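Side-chain contacts in adapter protein mecA 1 (Bacillus subtilis, PDB 3JTP), which targets unfolded and aggregated proteins, and regulators such as ComK, to the ClpC protease, which its C-terminal domain, the part in this entry, binds: residues F9-G14 and N57-M62; D18-S23 and E90-H95; Y41-D46 and E86-T91. The protein carries 3 engineered substitutions. All blocks are in the same frame, centred on the assembly; numbering follows the deposited sequence.

Interaction 1 (F9-G14 and N57-M62); sequences FVLRFG and NQLSIM. Engineered in segment 57-62: M62 (natural residue Leu).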
loop_
_atom_site.group_PDB
_atom_site.type_symbol
_atom_site.label_atom_id
_atom_site.label_comp_id
_atom_site.label_asym_id
_atom_site.label_seq_id
_atom_site.Cartn_x
_atom_site.Cartn_y
_atom_site.Cartn_z
ATOM N N PHE A 9 1.974 -6.971 -5.002
ATOM C CA PHE A 9 1.134 -7.304 -3.863
ATOM C C PHE A 9 -0.027 -6.342 -3.739
ATOM O O PHE A 9 0.111 -5.142 -4.005
ATOM C CB PHE A 9 1.930 -7.276 -2.558
ATOM C CG PHE A 9 2.872 -8.420 -2.402
ATOM C CD1 PHE A 9 2.480 -9.571 -1.730
ATOM C CD2 PHE A 9 4.161 -8.356 -2.929
ATOM C CE1 PHE A 9 3.359 -10.646 -1.588
ATOM C CE2 PHE A 9 5.045 -9.421 -2.790
ATOM C CZ PHE A 9 4.646 -10.566 -2.120
ATOM N N VAL A 10 -1.180 -6.869 -3.347
ATOM C CA VAL A 10 -2.225 -6.006 -2.852
ATOM C C VAL A 10 -2.364 -6.268 -1.373
ATOM O O VAL A 10 -2.611 -7.402 -0.962
ATOM C CB VAL A 10 -3.556 -6.281 -3.490
ATOM C CG1 VAL A 10 -4.629 -5.564 -2.703
ATOM C CG2 VAL A 10 -3.553 -5.829 -4.943
ATOM N N LEU A 11 -2.216 -5.210 -0.580
ATOM C CA LEU A 11 -2.281 -5.313 0.874
ATOM C C LEU A 11 -3.522 -4.583 1.365
ATOM O O LEU A 11 -3.851 -3.498 0.867
ATOM C CB LEU A 11 -1.030 -4.700 1.507
ATOM C CG LEU A 11 0.310 -5.200 0.955
ATOM C CD1 LEU A 11 1.452 -4.429 1.575
ATOM C CD2 LEU A 11 0.495 -6.693 1.170
ATOM N N ARG A 12 -4.229 -5.164 2.329
ATOM C CA ARG A 12 -5.428 -4.513 2.820
ATOM C C ARG A 12 -5.233 -3.960 4.213
ATOM O O ARG A 12 -4.630 -4.613 5.088
ATOM C CB ARG A 12 -6.625 -5.448 2.797
ATOM C CG ARG A 12 -6.601 -6.532 3.855
ATOM C CD ARG A 12 -7.973 -7.218 3.919
ATOM N NE ARG A 12 -7.984 -8.336 4.861
ATOM C CZ ARG A 12 -7.363 -9.482 4.629
ATOM N NH1 ARG A 12 -6.690 -9.610 3.501
ATOM N NH2 ARG A 12 -7.395 -10.475 5.521
ATOM N N PHE A 13 -5.751 -2.753 4.411
ATOM C CA PHE A 13 -5.661 -2.073 5.701
ATOM C C PHE A 13 -7.039 -1.934 6.311
ATOM O O PHE A 13 -7.970 -1.508 5.645
ATOM C CB PHE A 13 -5.048 -0.680 5.532
ATOM C CG PHE A 13 -3.622 -0.694 5.065
ATOM C CD1 PHE A 13 -2.587 -0.382 5.937
ATOM C CD2 PHE A 13 -3.311 -1.014 3.746
ATOM C CE1 PHE A 13 -1.273 -0.381 5.507
ATOM C CE2 PHE A 13 -1.983 -1.022 3.307
ATOM C CZ PHE A 13 -0.966 -0.704 4.198
ATOM N N GLY A 14 -7.154 -2.266 7.591
ATOM C CA GLY A 14 -8.413 -2.120 8.299
ATOM C C GLY A 14 -8.855 -0.674 8.471
ATOM O O GLY A 14 -10.041 -0.400 8.581
ATOM N N ASN A 57 12.411 -7.456 3.985
ATOM C CA ASN A 57 12.305 -6.611 5.157
ATOM C C ASN A 57 11.264 -5.501 4.997
ATOM O O ASN A 57 10.668 -5.051 5.975
ATOM C CB ASN A 57 13.681 -6.034 5.486
ATOM C CG ASN A 57 14.781 -7.086 5.395
ATOM O OD1 ASN A 57 14.811 -8.043 6.180
ATOM N ND2 ASN A 57 15.686 -6.920 4.425
ATOM N N GLN A 58 11.055 -5.070 3.758
ATOM C CA GLN A 58 10.081 -4.034 3.418
ATOM C C GLN A 58 8.655 -4.568 3.575
ATOM O O GLN A 58 7.812 -3.980 4.267
ATOM C CB GLN A 58 10.324 -3.608 1.974
ATOM C CG GLN A 58 9.902 -2.204 1.625
ATOM C CD GLN A 58 10.812 -1.562 0.588
ATOM O OE1 GLN A 58 11.973 -1.249 0.862
ATOM N NE2 GLN A 58 10.285 -1.356 -0.605
ATOM N N LEU A 59 8.397 -5.701 2.935
ATOM C CA LEU A 59 7.104 -6.356 3.036
ATOM C C LEU A 59 6.731 -6.602 4.487
ATOM O O LEU A 59 5.609 -6.317 4.895
ATOM C CB LEU A 59 7.114 -7.688 2.284
ATOM C CG LEU A 59 5.756 -8.381 2.205
ATOM C CD1 LEU A 59 4.740 -7.401 1.638
ATOM C CD2 LEU A 59 5.834 -9.634 1.344
ATOM N N SER A 60 7.682 -7.130 5.256
ATOM C CA SER A 60 7.419 -7.559 6.629
ATOM C C SER A 60 6.986 -6.410 7.545
ATOM O O SER A 60 6.235 -6.626 8.496
ATOM C CB SER A 60 8.633 -8.277 7.224
ATOM O OG SER A 60 9.639 -7.345 7.601
ATOM N N ILE A 61 7.451 -5.193 7.269
ATOM C CA ILE A 61 6.949 -4.047 8.023
ATOM C C ILE A 61 5.582 -3.633 7.515
ATOM O O ILE A 61 4.695 -3.297 8.305
ATOM C CB ILE A 61 7.900 -2.850 7.991
ATOM C CG1 ILE A 61 9.111 -3.129 8.881
ATOM C CG2 ILE A 61 7.186 -1.587 8.473
ATOM C CD1 ILE A 61 10.303 -2.268 8.548
ATOM N N MET A 62 5.399 -3.671 6.197
ATOM C CA MET A 62 4.101 -3.351 5.635
ATOM C C MET A 62 3.062 -4.248 6.284
ATOM O O MET A 62 1.958 -3.803 6.578
ATOM C CB MET A 62 4.093 -3.506 4.108
ATOM C CG MET A 62 4.696 -2.329 3.341
ATOM S SD MET A 62 4.727 -2.646 1.565
ATOM C CE MET A 62 4.722 -1.036 0.883
#
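F9 CG is anti to the carbonyl carbon and L59 CG is anti to the backbone N (chi1 -174°), and these settings bring the two side chains together. They cross at about a right angle, and one methyl of the leucine comes down over a face of the ring. This is a CH-pi contact. L59 CD2 lies 4.2 Å from the centroid of the F9 ring, 26° off the ring normal. It is displaced toward the rim, so the closest ring atom is F9 CZ, at 3.8 Å from L59 CD2.

L11 makes the second part of the contact. Its CD1 touches two points of M62, SD at 3.7 Å and CB at 3.8 Å. M62 is an engineered residue, with leucine in the natural sequence. Its chain is extended beyond CG and crosses L11 at about a right angle. The other methyl of L11 faces L59, with L11 CD2 4.3 Å from L59 CD1. No hydrogen bond joins the segments, so apolar packing carries the contact.

The strand and helix segments run 25° from parallel, with axes 11.1 Å apart. M62 also touches L22 of helix 16-24. Strand 8-13 lies between strands 67-68 and 40-46 in the antiparallel sheet, and helix 54-65 packs on one face of it.

Interaction 2 (D18-S23 and E90-H95); sequences DVISLS and ETIKKH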
loop_
_atom_site.group_PDB
_atom_site.type_symbol
_atom_site.label_atom_id
_atom_site.label_comp_id
_atom_site.label_asym_id
_atom_site.label_seq_id
_atom_site.Cartn_x
_atom_site.Cartn_y
_atom_site.Cartn_z
ATOM N N ASP A 18 -3.678 3.245 9.801
ATOM C CA ASP A 18 -2.612 2.278 9.598
ATOM C C ASP A 18 -1.876 2.544 8.293
ATOM O O ASP A 18 -0.688 2.283 8.205
ATOM C CB ASP A 18 -3.145 0.848 9.634
ATOM C CG ASP A 18 -3.580 0.421 11.040
ATOM O OD1 ASP A 18 -3.189 1.108 12.006
ATOM O OD2 ASP A 18 -4.318 -0.585 11.174
ATOM N N VAL A 19 -2.578 3.054 7.285
ATOM C CA VAL A 19 -1.906 3.501 6.057
ATOM C C VAL A 19 -0.939 4.657 6.358
ATOM O O VAL A 19 0.226 4.596 5.991
ATOM C CB VAL A 19 -2.901 3.921 4.961
ATOM C CG1 VAL A 19 -2.140 4.322 3.669
ATOM C CG2 VAL A 19 -3.925 2.775 4.686
ATOM N N ILE A 20 -1.420 5.690 7.052
ATOM C CA ILE A 20 -0.585 6.822 7.456
ATOM C C ILE A 20 0.647 6.344 8.250
ATOM O O ILE A 20 1.770 6.728 7.926
ATOM C CB ILE A 20 -1.371 7.843 8.292
ATOM C CG1 ILE A 20 -2.532 8.428 7.491
ATOM C CG2 ILE A 20 -0.463 8.992 8.782
ATOM C CD1 ILE A 20 -3.469 9.280 8.361
ATOM N N SER A 21 0.428 5.512 9.273
ATOM C CA SER A 21 1.524 4.890 10.033
ATOM C C SER A 21 2.558 4.249 9.131
ATOM O O SER A 21 3.745 4.491 9.300
ATOM C CB SER A 21 1.017 3.829 11.011
ATOM O OG SER A 21 0.307 4.424 12.072
ATOM N N LEU A 22 2.114 3.423 8.180
ATOM C CA LEU A 22 3.047 2.782 7.263
ATOM C C LEU A 22 3.842 3.825 6.500
ATOM O O LEU A 22 5.051 3.694 6.328
ATOM C CB LEU A 22 2.325 1.882 6.276
ATOM C CG LEU A 22 3.055 0.612 5.832
ATOM C CD1 LEU A 22 2.562 0.194 4.446
ATOM C CD2 LEU A 22 4.553 0.757 5.834
ATOM N N SER A 23 3.158 4.862 6.034
ATOM C CA SER A 23 3.823 5.863 5.213
ATOM C C SER A 23 4.938 6.594 5.968
ATOM O O SER A 23 5.934 6.991 5.375
ATOM C CB SER A 23 2.828 6.879 4.660
ATOM O OG SER A 23 2.553 7.872 5.625
ATOM N N GLU A 90 4.318 7.948 -0.305
ATOM C CA GLU A 90 4.999 9.248 -0.259
ATOM C C GLU A 90 3.990 10.397 -0.160
ATOM O O GLU A 90 4.191 11.355 0.572
ATOM C CB GLU A 90 5.867 9.467 -1.518
ATOM C CG GLU A 90 7.046 8.505 -1.716
ATOM C CD GLU A 90 6.665 7.245 -2.478
ATOM O OE1 GLU A 90 5.460 7.066 -2.758
ATOM O OE2 GLU A 90 7.568 6.431 -2.794
ATOM N N THR A 91 2.900 10.316 -0.917
ATOM C CA THR A 91 1.929 11.399 -0.880
ATOM C C THR A 91 1.213 11.426 0.465
ATOM O O THR A 91 1.016 12.489 1.046
ATOM C CB THR A 91 0.921 11.310 -2.047
ATOM O OG1 THR A 91 1.634 11.415 -3.286
ATOM C CG2 THR A 91 -0.106 12.438 -1.965
ATOM N N ILE A 92 0.829 10.252 0.963
ATOM C CA ILE A 92 0.206 10.172 2.278
ATOM C C ILE A 92 1.167 10.694 3.387
ATOM O O ILE A 92 0.777 11.482 4.252
ATOM C CB ILE A 92 -0.247 8.728 2.603
ATOM C CG1 ILE A 92 -1.349 8.262 1.628
ATOM C CG2 ILE A 92 -0.736 8.654 4.025
ATOM C CD1 ILE A 92 -2.605 9.071 1.704
ATOM N N LYS A 93 2.420 10.259 3.361
ATOM C CA LYS A 93 3.365 10.726 4.372
ATOM C C LYS A 93 3.404 12.256 4.389
ATOM O O LYS A 93 3.283 12.874 5.441
ATOM C CB LYS A 93 4.756 10.148 4.126
ATOM C CG LYS A 93 5.834 10.670 5.083
ATOM C CD LYS A 93 7.203 10.187 4.621
ATOM C CE LYS A 93 8.328 11.003 5.224
ATOM N NZ LYS A 93 9.609 10.611 4.594
ATOM N N LYS A 94 3.524 12.862 3.210
ATOM C CA LYS A 94 3.632 14.312 3.092
ATOM C C LYS A 94 2.462 15.103 3.688
ATOM O O LYS A 94 2.670 16.067 4.405
ATOM C CB LYS A 94 3.837 14.708 1.618
ATOM C CG LYS A 94 4.223 16.171 1.425
ATOM C CD LYS A 94 4.400 16.497 -0.049
ATOM C CE LYS A 94 5.180 17.789 -0.233
ATOM N NZ LYS A 94 6.634 17.498 -0.364
ATOM N N HIS A 95 1.230 14.713 3.381
ATOM C CA HIS A 95 0.069 15.463 3.859
ATOM C C HIS A 95 -0.502 14.952 5.175
ATOM O O HIS A 95 -1.146 15.708 5.900
ATOM C CB HIS A 95 -1.054 15.456 2.820
ATOM C CG HIS A 95 -0.668 16.067 1.518
ATOM N ND1 HIS A 95 -0.127 15.332 0.486
ATOM C CD2 HIS A 95 -0.725 17.347 1.076
ATOM C CE1 HIS A 95 0.126 16.132 -0.534
ATOM N NE2 HIS A 95 -0.223 17.361 -0.199
#
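Two helices on the same face of the sheet cross nearly at right angles where S23 and I20 meet I92 and K93. The segments belong to helices 16-24 and 88-96. Their axes approach to 8.4 Å, with a crossing angle of -96°. A small residue sits at the close approach: the CA atoms of S23 and K93 are 5.0 Å apart.

I92 CG2 reaches between I20 and S23. It lies 3.9 Å from I20 CG1 and 3.7 Å from S23 OG. This branch is anti to the backbone N of I92, while CG1 takes the place beside that N (chi1 -64°). The I20 and I92 side chains cross at about a right angle. S23 OG also rests against the backbone of K93, 3.2 Å from K93 CA. The aliphatic chain of K93 is extended and runs past S23 O, with K93 CD 3.5 Å from that oxygen. K93 NZ makes a hydrogen bond with N26 OD1.

The hydroxyl of S23 turns back into its own helix. S23 OG donates to I20 O at 2.7 Å, in the carbonyl plane and on a lone pair. With an alanine here, I20 O is likely to lose this side-chain donor, and a small gap to open beside I92 CG2 and K93 CA.

No hydrogen bond crosses between the two helices. Across the crossing S23 OG meets mainly carbon atoms of I92 and K93, and K93 N, though close, is not hydrogen-bonded to it. The hydroxyl of buried S23 has its partner within its own helix, which probably eases the cost of placing it at the crossing.

Interaction 3 (Y41-D46 and E86-T91); sequences YYLYVD and EHALET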
loop_
_atom_site.group_PDB
_atom_site.type_symbol
_atom_site.label_atom_id
_atom_site.label_comp_id
_atom_site.label_asym_id
_atom_site.label_seq_id
_atom_site.Cartn_x
_atom_site.Cartn_y
_atom_site.Cartn_z
ATOM N N TYR A 41 -8.964 -0.116 3.050
ATOM C CA TYR A 41 -8.022 0.523 2.126
ATOM C C TYR A 41 -7.121 -0.554 1.552
ATOM O O TYR A 41 -6.792 -1.532 2.230
ATOM C CB TYR A 41 -7.211 1.643 2.817
ATOM C CG TYR A 41 -8.091 2.816 3.185
ATOM C CD1 TYR A 41 -8.270 3.878 2.306
ATOM C CD2 TYR A 41 -8.795 2.836 4.391
ATOM C CE1 TYR A 41 -9.106 4.935 2.620
ATOM C CE2 TYR A 41 -9.645 3.890 4.712
ATOM C CZ TYR A 41 -9.791 4.940 3.819
ATOM O OH TYR A 41 -10.616 6.002 4.131
ATOM N N TYR A 42 -6.754 -0.396 0.291
ATOM C CA TYR A 42 -5.941 -1.381 -0.387
ATOM C C TYR A 42 -4.766 -0.686 -1.034
ATOM O O TYR A 42 -4.925 0.320 -1.719
ATOM C CB TYR A 42 -6.779 -2.129 -1.438
ATOM C CG TYR A 42 -7.859 -2.972 -0.812
ATOM C CD1 TYR A 42 -7.686 -4.335 -0.641
ATOM C CD2 TYR A 42 -9.047 -2.397 -0.371
ATOM C CE1 TYR A 42 -8.674 -5.111 -0.058
ATOM C CE2 TYR A 42 -10.044 -3.170 0.217
ATOM C CZ TYR A 42 -9.852 -4.524 0.368
ATOM O OH TYR A 42 -10.835 -5.299 0.949
ATOM N N LEU A 43 -3.579 -1.209 -0.785
ATOM C CA LEU A 43 -2.380 -0.605 -1.323
ATOM C C LEU A 43 -1.930 -1.520 -2.426
ATOM O O LEU A 43 -1.488 -2.627 -2.157
ATOM C CB LEU A 43 -1.270 -0.577 -0.274
ATOM C CG LEU A 43 -0.430 0.679 -0.010
ATOM C CD1 LEU A 43 1.005 0.309 0.380
ATOM C CD2 LEU A 43 -0.447 1.621 -1.173
ATOM N N TYR A 44 -2.012 -1.086 -3.666
ATOM C CA TYR A 44 -1.311 -1.867 -4.668
ATOM C C TYR A 44 0.196 -1.610 -4.548
ATOM O O TYR A 44 0.640 -0.474 -4.608
ATOM C CB TYR A 44 -1.802 -1.564 -6.066
ATOM C CG TYR A 44 -1.050 -2.348 -7.107
ATOM C CD1 TYR A 44 -1.145 -3.736 -7.167
ATOM C CD2 TYR A 44 -0.243 -1.698 -8.035
ATOM C CE1 TYR A 44 -0.446 -4.454 -8.112
ATOM C CE2 TYR A 44 0.453 -2.403 -8.995
ATOM C CZ TYR A 44 0.356 -3.773 -9.027
ATOM O OH TYR A 44 1.063 -4.449 -9.987
ATOM N N VAL A 45 0.977 -2.661 -4.361
ATOM C CA VAL A 45 2.405 -2.481 -4.108
ATOM C C VAL A 45 3.306 -3.186 -5.115
ATOM O O VAL A 45 3.381 -4.418 -5.131
ATOM C CB VAL A 45 2.787 -2.977 -2.724
ATOM C CG1 VAL A 45 4.301 -2.844 -2.525
ATOM C CG2 VAL A 45 2.044 -2.187 -1.688
ATOM N N ASP A 46 4.001 -2.399 -5.931
ATOM C CA ASP A 46 4.898 -2.941 -6.942
ATOM C C ASP A 46 6.339 -2.672 -6.572
ATOM O O ASP A 46 6.816 -1.538 -6.670
ATOM C CB ASP A 46 4.609 -2.334 -8.315
ATOM C CG ASP A 46 5.400 -3.014 -9.428
ATOM O OD1 ASP A 46 6.145 -3.974 -9.114
ATOM O OD2 ASP A 46 5.273 -2.595 -10.608
ATOM N N GLU A 86 0.514 5.456 -8.013
ATOM C CA GLU A 86 1.953 5.405 -8.263
ATOM C C GLU A 86 2.881 5.871 -7.123
ATOM O O GLU A 86 3.892 5.221 -6.858
ATOM C CB GLU A 86 2.302 6.092 -9.598
ATOM C CG GLU A 86 1.663 5.409 -10.817
ATOM C CD GLU A 86 2.528 5.498 -12.056
ATOM O OE1 GLU A 86 3.518 6.269 -12.033
ATOM O OE2 GLU A 86 2.223 4.797 -13.050
ATOM N N HIS A 87 2.552 6.974 -6.461
ATOM C CA HIS A 87 3.382 7.425 -5.359
ATOM C C HIS A 87 2.555 7.634 -4.082
ATOM O O HIS A 87 2.736 8.605 -3.345
ATOM C CB HIS A 87 4.172 8.662 -5.803
ATOM C CG HIS A 87 4.857 8.459 -7.123
ATOM N ND1 HIS A 87 4.350 8.940 -8.311
ATOM C CD2 HIS A 87 5.969 7.750 -7.449
ATOM C CE1 HIS A 87 5.139 8.572 -9.309
ATOM N NE2 HIS A 87 6.126 7.849 -8.813
ATOM N N ALA A 88 1.663 6.681 -3.826
ATOM C CA ALA A 88 0.685 6.804 -2.751
ATOM C C ALA A 88 1.293 7.009 -1.363
ATOM O O ALA A 88 0.940 7.950 -0.676
ATOM C CB ALA A 88 -0.269 5.610 -2.757
ATOM N N LEU A 89 2.219 6.155 -0.953
ATOM C CA LEU A 89 2.735 6.241 0.417
ATOM C C LEU A 89 3.489 7.548 0.661
ATOM O O LEU A 89 3.302 8.184 1.703
ATOM C CB LEU A 89 3.591 5.026 0.789
ATOM C CG LEU A 89 2.854 3.716 1.084
ATOM C CD1 LEU A 89 3.840 2.694 1.608
ATOM C CD2 LEU A 89 1.689 3.884 2.067
ATOM N N GLU A 90 4.318 7.948 -0.305
ATOM C CA GLU A 90 4.999 9.248 -0.259
ATOM C C GLU A 90 3.990 10.397 -0.160
ATOM O O GLU A 90 4.191 11.355 0.572
ATOM C CB GLU A 90 5.867 9.467 -1.518
ATOM C CG GLU A 90 7.046 8.505 -1.716
ATOM C CD GLU A 90 6.665 7.245 -2.478
ATOM O OE1 GLU A 90 5.460 7.066 -2.758
ATOM O OE2 GLU A 90 7.568 6.431 -2.794
ATOM N N THR A 91 2.900 10.316 -0.917
ATOM C CA THR A 91 1.929 11.399 -0.880
ATOM C C THR A 91 1.213 11.426 0.465
ATOM O O THR A 91 1.016 12.489 1.046
ATOM C CB THR A 91 0.921 11.310 -2.047
ATOM O OG1 THR A 91 1.634 11.415 -3.286
ATOM C CG2 THR A 91 -0.106 12.438 -1.965
#
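L43 and L89 make the closest apolar contact. One methyl of the strand leucine, L43 CD1, meets the branched end of L89. It lies 3.9 Å from L89 CD1 and 4.0 Å from L89 CD2, with L89 CG about as near. The methyl thus faces the fork of L89 instead of a single tip, and the side chains cross at about a right angle. In L89, CG stands anti to the carbonyl carbon (chi1 -75°), and the end of the side chain comes nearer the strand than its CB. The other methyl, L43 CD2, faces A88 CB at a looser 4.3 Å. All three residues are buried.

The contact belongs to the core between the antiparallel sheet and the helices on one of its faces. L43 lies on strand 40-46, bordered by strands 8-13 and 31-37, and its backbone pairs with L11. Helix 88-96 begins over this part of the sheet, and A88 also touches T32 and L34.

No hydrogen bond crosses the contact. Those within 86-91 lie at the start of the helix. H87 occupies the N-cap position. Its carbonyl oxygen takes two donors from T91: N at 3.0 Å from H87 O, and OG1, also at 3.0 Å. The hydroxyl comes from above the carbonyl plane, 46° out of it. Outside the segment, T32 OG1 accepts a hydrogen bond from L89 N, joining the first turn to strand 31-37.

From the N terminus, strand 8-13 comes first and helix 16-24 follows it directly. Interaction 1 closes a loop of 42 residues, bringing helix 54-65 back to strand 8-13. Interaction 2 closes the longest loop, 66 residues, from helix 16-24 to helix 88-96. Interaction 3 starts at strand 40-46 and closes a loop of 39 residues on that same last helix. It shares E90 and T91 with interaction 2, so the two end on the same stretch. Interaction 1 crosses both others. Strands 8-13 and 40-46 are sheet neighbours, which links interactions 1 and 3. L22 touches M62, F13 and L89, so helix 16-24 joins all three contacts.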